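Local coordinates for protein N-acetylglucosaminidase (Paenibacillus barengoltzii, PDB 6INX) that probably hydrolyses beta-linked N-acetylglucosamine-containing glycans as an N-acetylglucosaminidase of glycoside hydrolase family 18, at residues L132-M137 and L154-G159; I211-S216 and C310-A315; A215-F220 and E228-G233. All coordinates share one frame; numbering follows the deposited sequence.

Interaction 1: L132-M137 and L154-G159; sequences LLLRTM and LTIAAG
Leu134 and Met137, one turn apart on a helix, press against Leu154 and Ile156 on a strand of the (beta/alpha)8 TIM barrel, where outer helices cover the parallel strands. Helix and strand run nearly antiparallel, at 152°, with axes 10.0 Å apart, and their side chains meet through methyl groups. Leu134 splays its two methyls around one branch of Ile156: CD2 lies 3.9 Å and CD1 4.0 Å from Ile156 CG2, the two side chains crossing at about a right angle. Leu154 reaches across from the strand with CG anti to its backbone N (chi1 -175°), bringing CD2 to 3.6 Å from the backbone oxygen Leu134 O. Its other methyl, CD1, meets Met137 CE at 4.0 Å; a bend at chi3 (60°), easy for an unbranched, flexible chain, puts CE there. Further out, Leu134 also touches Leu108, and Met137 touches Val106, both on the adjoining strand 105-109, while Ile156 leans on Phe130, earlier on helix 126-148. Thr136 faces helix 84-100, and its OG1 donates back to Leu132 O at 2.8 Å, meeting that carbonyl from the opposite face to Thr136 N.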
loop_
_atom_site.group_PDB
_atom_site.type_symbol
_atom_site.label_atom_id
_atom_site.label_comp_id
_atom_site.label_asym_id
_atom_site.label_seq_id
_atom_site.Cartn_x
_atom_site.Cartn_y
_atom_site.Cartn_z
ATOM N N LEU A 132 -5.050 -3.541 26.514
ATOM C CA LEU A 132 -5.438 -4.193 27.764
ATOM C C LEU A 132 -4.696 -5.508 27.960
ATOM O O LEU A 132 -4.293 -5.844 29.082
ATOM C CB LEU A 132 -6.945 -4.449 27.782
ATOM C CG LEU A 132 -7.847 -3.229 27.625
ATOM C CD1 LEU A 132 -9.306 -3.655 27.548
ATOM C CD2 LEU A 132 -7.609 -2.237 28.761
ATOM N N LEU A 133 -4.535 -6.285 26.887
ATOM C CA LEU A 133 -3.807 -7.547 26.989
ATOM C C LEU A 133 -2.369 -7.324 27.454
ATOM O O LEU A 133 -1.883 -8.012 28.363
ATOM C CB LEU A 133 -3.842 -8.267 25.635
ATOM C CG LEU A 133 -2.951 -9.511 25.505
ATOM C CD1 LEU A 133 -3.448 -10.612 26.438
ATOM C CD2 LEU A 133 -2.843 -10.023 24.055
ATOM N N LEU A 134 -1.657 -6.392 26.805
ATOM C CA LEU A 134 -0.263 -6.155 27.162
ATOM C C LEU A 134 -0.135 -5.581 28.566
ATOM O O LEU A 134 0.809 -5.910 29.287
ATOM C CB LEU A 134 0.389 -5.226 26.134
ATOM C CG LEU A 134 0.548 -5.837 24.742
ATOM C CD1 LEU A 134 0.989 -4.779 23.738
ATOM C CD2 LEU A 134 1.545 -6.970 24.791
ATOM N N ARG A 135 -1.059 -4.702 28.958
ATOM C CA ARG A 135 -1.039 -4.175 30.320
ATOM C C ARG A 135 -1.170 -5.307 31.331
ATOM O O ARG A 135 -0.418 -5.379 32.309
ATOM C CB ARG A 135 -2.175 -3.168 30.503
ATOM C CG ARG A 135 -2.224 -2.572 31.911
ATOM C CD ARG A 135 -3.433 -1.675 32.148
ATOM N NE ARG A 135 -3.675 -0.754 31.048
ATOM C CZ ARG A 135 -4.525 0.265 31.104
ATOM N NH1 ARG A 135 -5.211 0.491 32.218
ATOM N NH2 ARG A 135 -4.689 1.054 30.051
ATOM N N THR A 136 -2.108 -6.229 31.086
ATOM C CA THR A 136 -2.343 -7.322 32.023
ATOM C C THR A 136 -1.151 -8.271 32.069
ATOM O O THR A 136 -0.763 -8.754 33.140
ATOM C CB THR A 136 -3.600 -8.079 31.584
ATOM O OG1 THR A 136 -4.703 -7.168 31.552
ATOM C CG2 THR A 136 -3.920 -9.215 32.537
ATOM N N MET A 137 -0.552 -8.546 30.913
ATOM C CA MET A 137 0.617 -9.412 30.879
ATOM C C MET A 137 1.807 -8.759 31.575
ATOM O O MET A 137 2.542 -9.426 32.314
ATOM C CB MET A 137 0.958 -9.741 29.428
ATOM C CG MET A 137 -0.085 -10.627 28.721
ATOM S SD MET A 137 0.408 -11.080 27.034
ATOM C CE MET A 137 1.947 -11.938 27.421
ATOM N N LEU A 154 8.911 -7.882 28.465
ATOM C CA LEU A 154 7.769 -8.007 27.565
ATOM C C LEU A 154 8.051 -7.131 26.358
ATOM O O LEU A 154 8.306 -5.934 26.508
ATOM C CB LEU A 154 6.465 -7.570 28.247
ATOM C CG LEU A 154 5.194 -7.772 27.414
ATOM C CD1 LEU A 154 4.958 -9.255 27.141
ATOM C CD2 LEU A 154 4.006 -7.141 28.130
ATOM N N THR A 155 8.038 -7.732 25.172
ATOM C CA THR A 155 8.235 -7.008 23.925
ATOM C C THR A 155 7.147 -7.448 22.960
ATOM O O THR A 155 6.373 -8.365 23.248
ATOM C CB THR A 155 9.618 -7.286 23.316
ATOM O OG1 THR A 155 9.707 -8.665 22.952
ATOM C CG2 THR A 155 10.741 -6.973 24.309
ATOM N N ILE A 156 7.078 -6.773 21.807
ATOM C CA ILE A 156 6.218 -7.202 20.715
ATOM C C ILE A 156 7.012 -7.138 19.423
ATOM O O ILE A 156 8.012 -6.430 19.311
ATOM C CB ILE A 156 4.922 -6.370 20.558
ATOM C CG1 ILE A 156 5.251 -4.925 20.142
ATOM C CG2 ILE A 156 4.059 -6.460 21.819
ATOM C CD1 ILE A 156 4.021 -4.089 19.796
ATOM N N ALA A 157 6.550 -7.904 18.444
ATOM C CA ALA A 157 6.924 -7.688 17.056
ATOM C C ALA A 157 5.737 -7.040 16.366
ATOM O O ALA A 157 4.610 -7.553 16.443
ATOM C CB ALA A 157 7.245 -9.014 16.370
ATOM N N ALA A 158 5.985 -5.921 15.695
ATOM C CA ALA A 158 4.934 -5.106 15.110
ATOM C C ALA A 158 5.061 -5.060 13.596
ATOM O O ALA A 158 6.171 -5.056 13.057
ATOM C CB ALA A 158 5.011 -3.680 15.661
ATOM N N GLY A 159 3.915 -5.015 12.921
ATOM C CA GLY A 159 3.908 -4.753 11.496
ATOM C C GLY A 159 4.425 -3.364 11.177
ATOM O O GLY A 159 4.294 -2.433 11.969
#

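Interaction 2: I211-S216 and C310-A315; sequences ISVDAS and CDYVKA
Tyr312 reaches out of its helix to donate a hydrogen bond to Asp214, near the start of another helix. The bond from Tyr312 OH to Asp214 OD1 is short, 2.7 Å, and uses the anti lone pair of OD1, the one pointing away from the other carboxylate oxygen. Carboxylate and ring stand almost perpendicular, their planes 84° apart, and OD1 sits at the ring edge near its plane. Both side chains have CG anti to the backbone N; for Tyr312 (chi1 -180°) this extends the ring from its helix, a reach that a long aromatic with a polar end is well suited to make. A phenylalanine here would probably leave Asp214 OD1 without its phenol donor and the two helices without this polar link.

Apolar contact is slighter: Val213 CG1 comes obliquely to Tyr312 CE1 at 4.3 Å, one methyl of the branched valine bordering the ring beside the polar end.

Within segment 211-216, a capping bond fixes the helix start that carries the aspartate. Ser212 is the N-cap, its OG accepting from Ala215 N at 3.0 Å with an N-H...O angle of 167°; serine suits the place because its short hydroxyl can turn back to an amide that has no helical carbonyl to bond. That OG also pairs with Thr203 OG1. Asp214, two residues beyond the cap, is likely to gain from the positive end of the helix dipole.

Around the contact, helices 213-222 and 303-316 stand next to strand 230-235: Val213 and Val313 both touch Ile232 of that strand, while the loop residues Asn200 and Leu201 bond to the backbone of Val213 and Asp214.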
loop_
_atom_site.group_PDB
_atom_site.type_symbol
_atom_site.label_atom_id
_atom_site.label_comp_id
_atom_site.label_asym_id
_atom_site.label_seq_id
_atom_site.Cartn_x
_atom_site.Cartn_y
_atom_site.Cartn_z
ATOM N N ILE A 211 6.583 2.244 1.726
ATOM C CA ILE A 211 7.126 1.840 3.020
ATOM C C ILE A 211 8.615 1.504 2.907
ATOM O O ILE A 211 9.139 1.194 1.834
ATOM C CB ILE A 211 6.302 0.674 3.605
ATOM C CG1 ILE A 211 6.540 0.489 5.115
ATOM C CG2 ILE A 211 6.599 -0.609 2.850
ATOM C CD1 ILE A 211 6.213 1.702 5.979
ATOM N N SER A 212 9.299 1.586 4.048
ATOM C CA SER A 212 10.727 1.329 4.190
ATOM C C SER A 212 11.000 1.317 5.689
ATOM O O SER A 212 10.127 1.669 6.485
ATOM C CB SER A 212 11.571 2.413 3.501
ATOM O OG SER A 212 11.375 3.676 4.122
ATOM N N VAL A 213 12.221 0.922 6.074
ATOM C CA VAL A 213 12.622 1.052 7.478
ATOM C C VAL A 213 12.435 2.489 7.945
ATOM O O VAL A 213 11.819 2.758 8.982
ATOM C CB VAL A 213 14.085 0.615 7.682
ATOM C CG1 VAL A 213 14.550 0.997 9.103
ATOM C CG2 VAL A 213 14.283 -0.865 7.412
ATOM N N ASP A 214 12.971 3.436 7.166
ATOM C CA ASP A 214 12.923 4.841 7.542
ATOM C C ASP A 214 11.478 5.320 7.675
ATOM O O ASP A 214 11.118 5.985 8.654
ATOM C CB ASP A 214 13.708 5.632 6.486
ATOM C CG ASP A 214 13.709 7.126 6.722
ATOM O OD1 ASP A 214 14.064 7.588 7.827
ATOM O OD2 ASP A 214 13.383 7.845 5.747
ATOM N N ALA A 215 10.623 4.978 6.706
ATOM C CA ALA A 215 9.232 5.416 6.794
ATOM C C ALA A 215 8.512 4.758 7.967
ATOM O O ALA A 215 7.668 5.389 8.615
ATOM C CB ALA A 215 8.489 5.139 5.486
ATOM N N SER A 216 8.843 3.498 8.262
ATOM C CA SER A 216 8.214 2.787 9.373
ATOM C C SER A 216 8.609 3.401 10.710
ATOM O O SER A 216 7.749 3.661 11.557
ATOM C CB SER A 216 8.571 1.295 9.302
ATOM O OG SER A 216 7.979 0.580 10.376
ATOM N N CYS A 310 22.683 -0.524 10.349
ATOM C CA CYS A 310 23.345 -0.268 11.627
ATOM C C CYS A 310 23.746 1.195 11.767
ATOM O O CYS A 310 23.557 1.795 12.834
ATOM C CB CYS A 310 24.573 -1.166 11.768
ATOM S SG CYS A 310 24.199 -2.910 11.959
ATOM N N ASP A 311 24.300 1.788 10.702
ATOM C CA ASP A 311 24.643 3.208 10.741
ATOM C C ASP A 311 23.410 4.060 10.999
ATOM O O ASP A 311 23.483 5.075 11.703
ATOM C CB ASP A 311 25.285 3.645 9.420
ATOM C CG ASP A 311 26.605 2.945 9.135
ATOM O OD1 ASP A 311 27.241 2.438 10.081
ATOM O OD2 ASP A 311 27.013 2.914 7.956
ATOM N N TYR A 312 22.268 3.672 10.417
ATOM C CA TYR A 312 21.019 4.396 10.636
ATOM C C TYR A 312 20.579 4.300 12.091
ATOM O O TYR A 312 20.136 5.292 12.681
ATOM C CB TYR A 312 19.945 3.823 9.701
ATOM C CG TYR A 312 18.573 4.470 9.797
ATOM C CD1 TYR A 312 17.585 3.951 10.642
ATOM C CD2 TYR A 312 18.248 5.566 9.009
ATOM C CE1 TYR A 312 16.329 4.540 10.722
ATOM C CE2 TYR A 312 16.988 6.159 9.083
ATOM C CZ TYR A 312 16.036 5.638 9.935
ATOM O OH TYR A 312 14.792 6.235 10.002
ATOM N N VAL A 313 20.707 3.115 12.689
ATOM C CA VAL A 313 20.352 2.944 14.096
ATOM C C VAL A 313 21.184 3.874 14.970
ATOM O O VAL A 313 20.662 4.538 15.873
ATOM C CB VAL A 313 20.517 1.468 14.504
ATOM C CG1 VAL A 313 20.635 1.312 16.013
ATOM C CG2 VAL A 313 19.348 0.639 13.976
ATOM N N LYS A 314 22.484 3.964 14.688
ATOM C CA LYS A 314 23.363 4.816 15.485
ATOM C C LYS A 314 23.038 6.291 15.278
ATOM O O LYS A 314 22.925 7.052 16.245
ATOM C CB LYS A 314 24.825 4.532 15.136
ATOM C CG LYS A 314 25.301 3.143 15.524
ATOM C CD LYS A 314 26.707 2.904 14.999
ATOM C CE LYS A 314 27.369 1.752 15.708
ATOM N NZ LYS A 314 28.685 1.430 15.088
ATOM N N ALA A 315 22.864 6.709 14.023
ATOM C CA ALA A 315 22.632 8.119 13.739
ATOM C C ALA A 315 21.294 8.584 14.295
ATOM O O ALA A 315 21.180 9.711 14.795
ATOM C CB ALA A 315 22.703 8.370 12.232
#

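Interaction 3: A215-F220 and E228-G233; sequences ASVNLF and EKIVIG
Val217 sets one methyl, CG2, over the groove between the CG2 branches of Ile230 and Ile232. The two isoleucines are next but one along the strand and so both turn toward the helix. The fit is closer at Ile232, whose CG2 lies 3.7 Å from Val217 CG2, than at Ile230, whose CG2 is 4.3 Å from that atom. Ile232 has CG1 between its backbone N and carbonyl carbon (chi1 64°), which leaves CG2 beside the N and facing the valine. Beta-branched residues suit both sides: their methyls, close to the backbone, fill the gap between axes 10.2 Å apart. Helix 213-222 and strand 230-235 form the second half of a beta-alpha-beta crossover of the TIM barrel, begun by the parallel strand 179-183, and run nearly antiparallel, at 155°. One turn beyond Val217, Phe220 offers its CB to Ile230 CD1 at 4.3 Å, so the longer branch of that isoleucine meets the root of the aromatic. The ring itself swings off toward Leu182 and toward Tyr164 and Ile165 of helix 162-166, with Ser216 O lying in its plane, at its edge. Tyr312 of helix 303-316 also touches Val217.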
loop_
_atom_site.group_PDB
_atom_site.type_symbol
_atom_site.label_atom_id
_atom_site.label_comp_id
_atom_site.label_asym_id
_atom_site.label_seq_id
_atom_site.Cartn_x
_atom_site.Cartn_y
_atom_site.Cartn_z
ATOM N N ALA A 215 10.623 4.978 6.706
ATOM C CA ALA A 215 9.232 5.416 6.794
ATOM C C ALA A 215 8.512 4.758 7.967
ATOM O O ALA A 215 7.668 5.389 8.615
ATOM C CB ALA A 215 8.489 5.139 5.486
ATOM N N SER A 216 8.843 3.498 8.262
ATOM C CA SER A 216 8.214 2.787 9.373
ATOM C C SER A 216 8.609 3.401 10.710
ATOM O O SER A 216 7.749 3.661 11.557
ATOM C CB SER A 216 8.571 1.295 9.302
ATOM O OG SER A 216 7.979 0.580 10.376
ATOM N N VAL A 217 9.911 3.635 10.911
ATOM C CA VAL A 217 10.381 4.296 12.125
ATOM C C VAL A 217 9.666 5.629 12.313
ATOM O O VAL A 217 9.150 5.934 13.392
ATOM C CB VAL A 217 11.911 4.457 12.080
ATOM C CG1 VAL A 217 12.387 5.332 13.244
ATOM C CG2 VAL A 217 12.600 3.087 12.090
ATOM N N ASN A 218 9.592 6.423 11.247
ATOM C CA ASN A 218 8.897 7.700 11.336
ATOM C C ASN A 218 7.432 7.524 11.742
ATOM O O ASN A 218 6.922 8.285 12.573
ATOM C CB ASN A 218 9.045 8.446 10.012
ATOM C CG ASN A 218 10.433 9.037 9.838
ATOM O OD1 ASN A 218 11.195 9.149 10.799
ATOM N ND2 ASN A 218 10.771 9.410 8.608
ATOM N N LEU A 219 6.738 6.523 11.182
ATOM C CA LEU A 219 5.348 6.272 11.571
ATOM C C LEU A 219 5.233 5.966 13.060
ATOM O O LEU A 219 4.353 6.496 13.753
ATOM C CB LEU A 219 4.789 5.091 10.777
ATOM C CG LEU A 219 4.436 5.271 9.307
ATOM C CD1 LEU A 219 3.931 3.944 8.740
ATOM C CD2 LEU A 219 3.396 6.363 9.142
ATOM N N PHE A 220 6.102 5.095 13.567
ATOM C CA PHE A 220 6.000 4.690 14.962
ATOM C C PHE A 220 6.427 5.806 15.910
ATOM O O PHE A 220 5.850 5.954 16.990
ATOM C CB PHE A 220 6.794 3.400 15.189
ATOM C CG PHE A 220 6.032 2.162 14.789
ATOM C CD1 PHE A 220 5.358 1.424 15.746
ATOM C CD2 PHE A 220 5.944 1.770 13.461
ATOM C CE1 PHE A 220 4.620 0.295 15.383
ATOM C CE2 PHE A 220 5.211 0.638 13.094
ATOM C CZ PHE A 220 4.553 -0.098 14.061
ATOM N N GLU A 228 14.276 5.272 21.701
ATOM C CA GLU A 228 15.100 4.338 22.459
ATOM C C GLU A 228 14.434 2.983 22.650
ATOM O O GLU A 228 15.085 2.058 23.154
ATOM C CB GLU A 228 15.491 4.941 23.812
ATOM C CG GLU A 228 14.332 5.129 24.771
ATOM C CD GLU A 228 13.745 6.531 24.714
ATOM O OE1 GLU A 228 13.174 6.968 25.736
ATOM O OE2 GLU A 228 13.854 7.197 23.655
ATOM N N LYS A 229 13.167 2.840 22.259
ATOM C CA LYS A 229 12.481 1.555 22.305
ATOM C C LYS A 229 12.306 0.899 20.942
ATOM O O LYS A 229 11.688 -0.166 20.867
ATOM C CB LYS A 229 11.105 1.688 22.980
ATOM C CG LYS A 229 11.162 1.866 24.486
ATOM C CD LYS A 229 9.783 1.717 25.105
ATOM C CE LYS A 229 9.872 1.738 26.621
ATOM N NZ LYS A 229 8.538 1.587 27.261
ATOM N N ILE A 230 12.809 1.491 19.863
ATOM C CA ILE A 230 12.567 0.966 18.524
ATOM C C ILE A 230 13.732 0.091 18.095
ATOM O O ILE A 230 14.869 0.562 17.997
ATOM C CB ILE A 230 12.315 2.092 17.515
ATOM C CG1 ILE A 230 11.008 2.801 17.872
ATOM C CG2 ILE A 230 12.262 1.523 16.106
ATOM C CD1 ILE A 230 10.633 3.939 16.948
ATOM N N VAL A 231 13.431 -1.168 17.795
ATOM C CA VAL A 231 14.376 -2.126 17.239
ATOM C C VAL A 231 13.925 -2.402 15.807
ATOM O O VAL A 231 12.772 -2.789 15.586
ATOM C CB VAL A 231 14.390 -3.410 18.084
ATOM C CG1 VAL A 231 15.171 -4.534 17.394
ATOM C CG2 VAL A 231 14.946 -3.118 19.484
ATOM N N ILE A 232 14.806 -2.172 14.826
ATOM C CA ILE A 232 14.423 -2.395 13.426
ATOM C C ILE A 232 14.753 -3.815 12.989
ATOM O O ILE A 232 15.405 -4.562 13.720
ATOM C CB ILE A 232 15.032 -1.353 12.469
ATOM C CG1 ILE A 232 16.562 -1.467 12.455
ATOM C CG2 ILE A 232 14.578 0.044 12.859
ATOM C CD1 ILE A 232 17.234 -0.727 11.288
ATOM N N GLY A 233 14.299 -4.205 11.804
ATOM C CA GLY A 233 14.388 -5.584 11.346
ATOM C C GLY A 233 15.291 -5.780 10.144
ATOM O O GLY A 233 15.282 -4.971 9.204
#

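In the fold
From the N terminus, interaction 1 comes first: the rest of helix 126-148 and a short turn, 16 residues in all, bring the chain back as strand 153-159. It is complete before the other two begin. Interactions 2 and 3 both start on helix 213-222 and share Ala215 and Ser216. Interaction 3 closes at once, after seven residues, with strand 230-235, and so falls within the much longer span of interaction 2, where 93 residues intervene before the segment on helix 303-316. The two also touch where Ile211 CD1 lies 4.2 Å from Leu219 CD1. Interactions 1 and 3 reach the same barrel sheet, and Phe220 CZ lies 3.9 Å from Ala158 CB, bridging them.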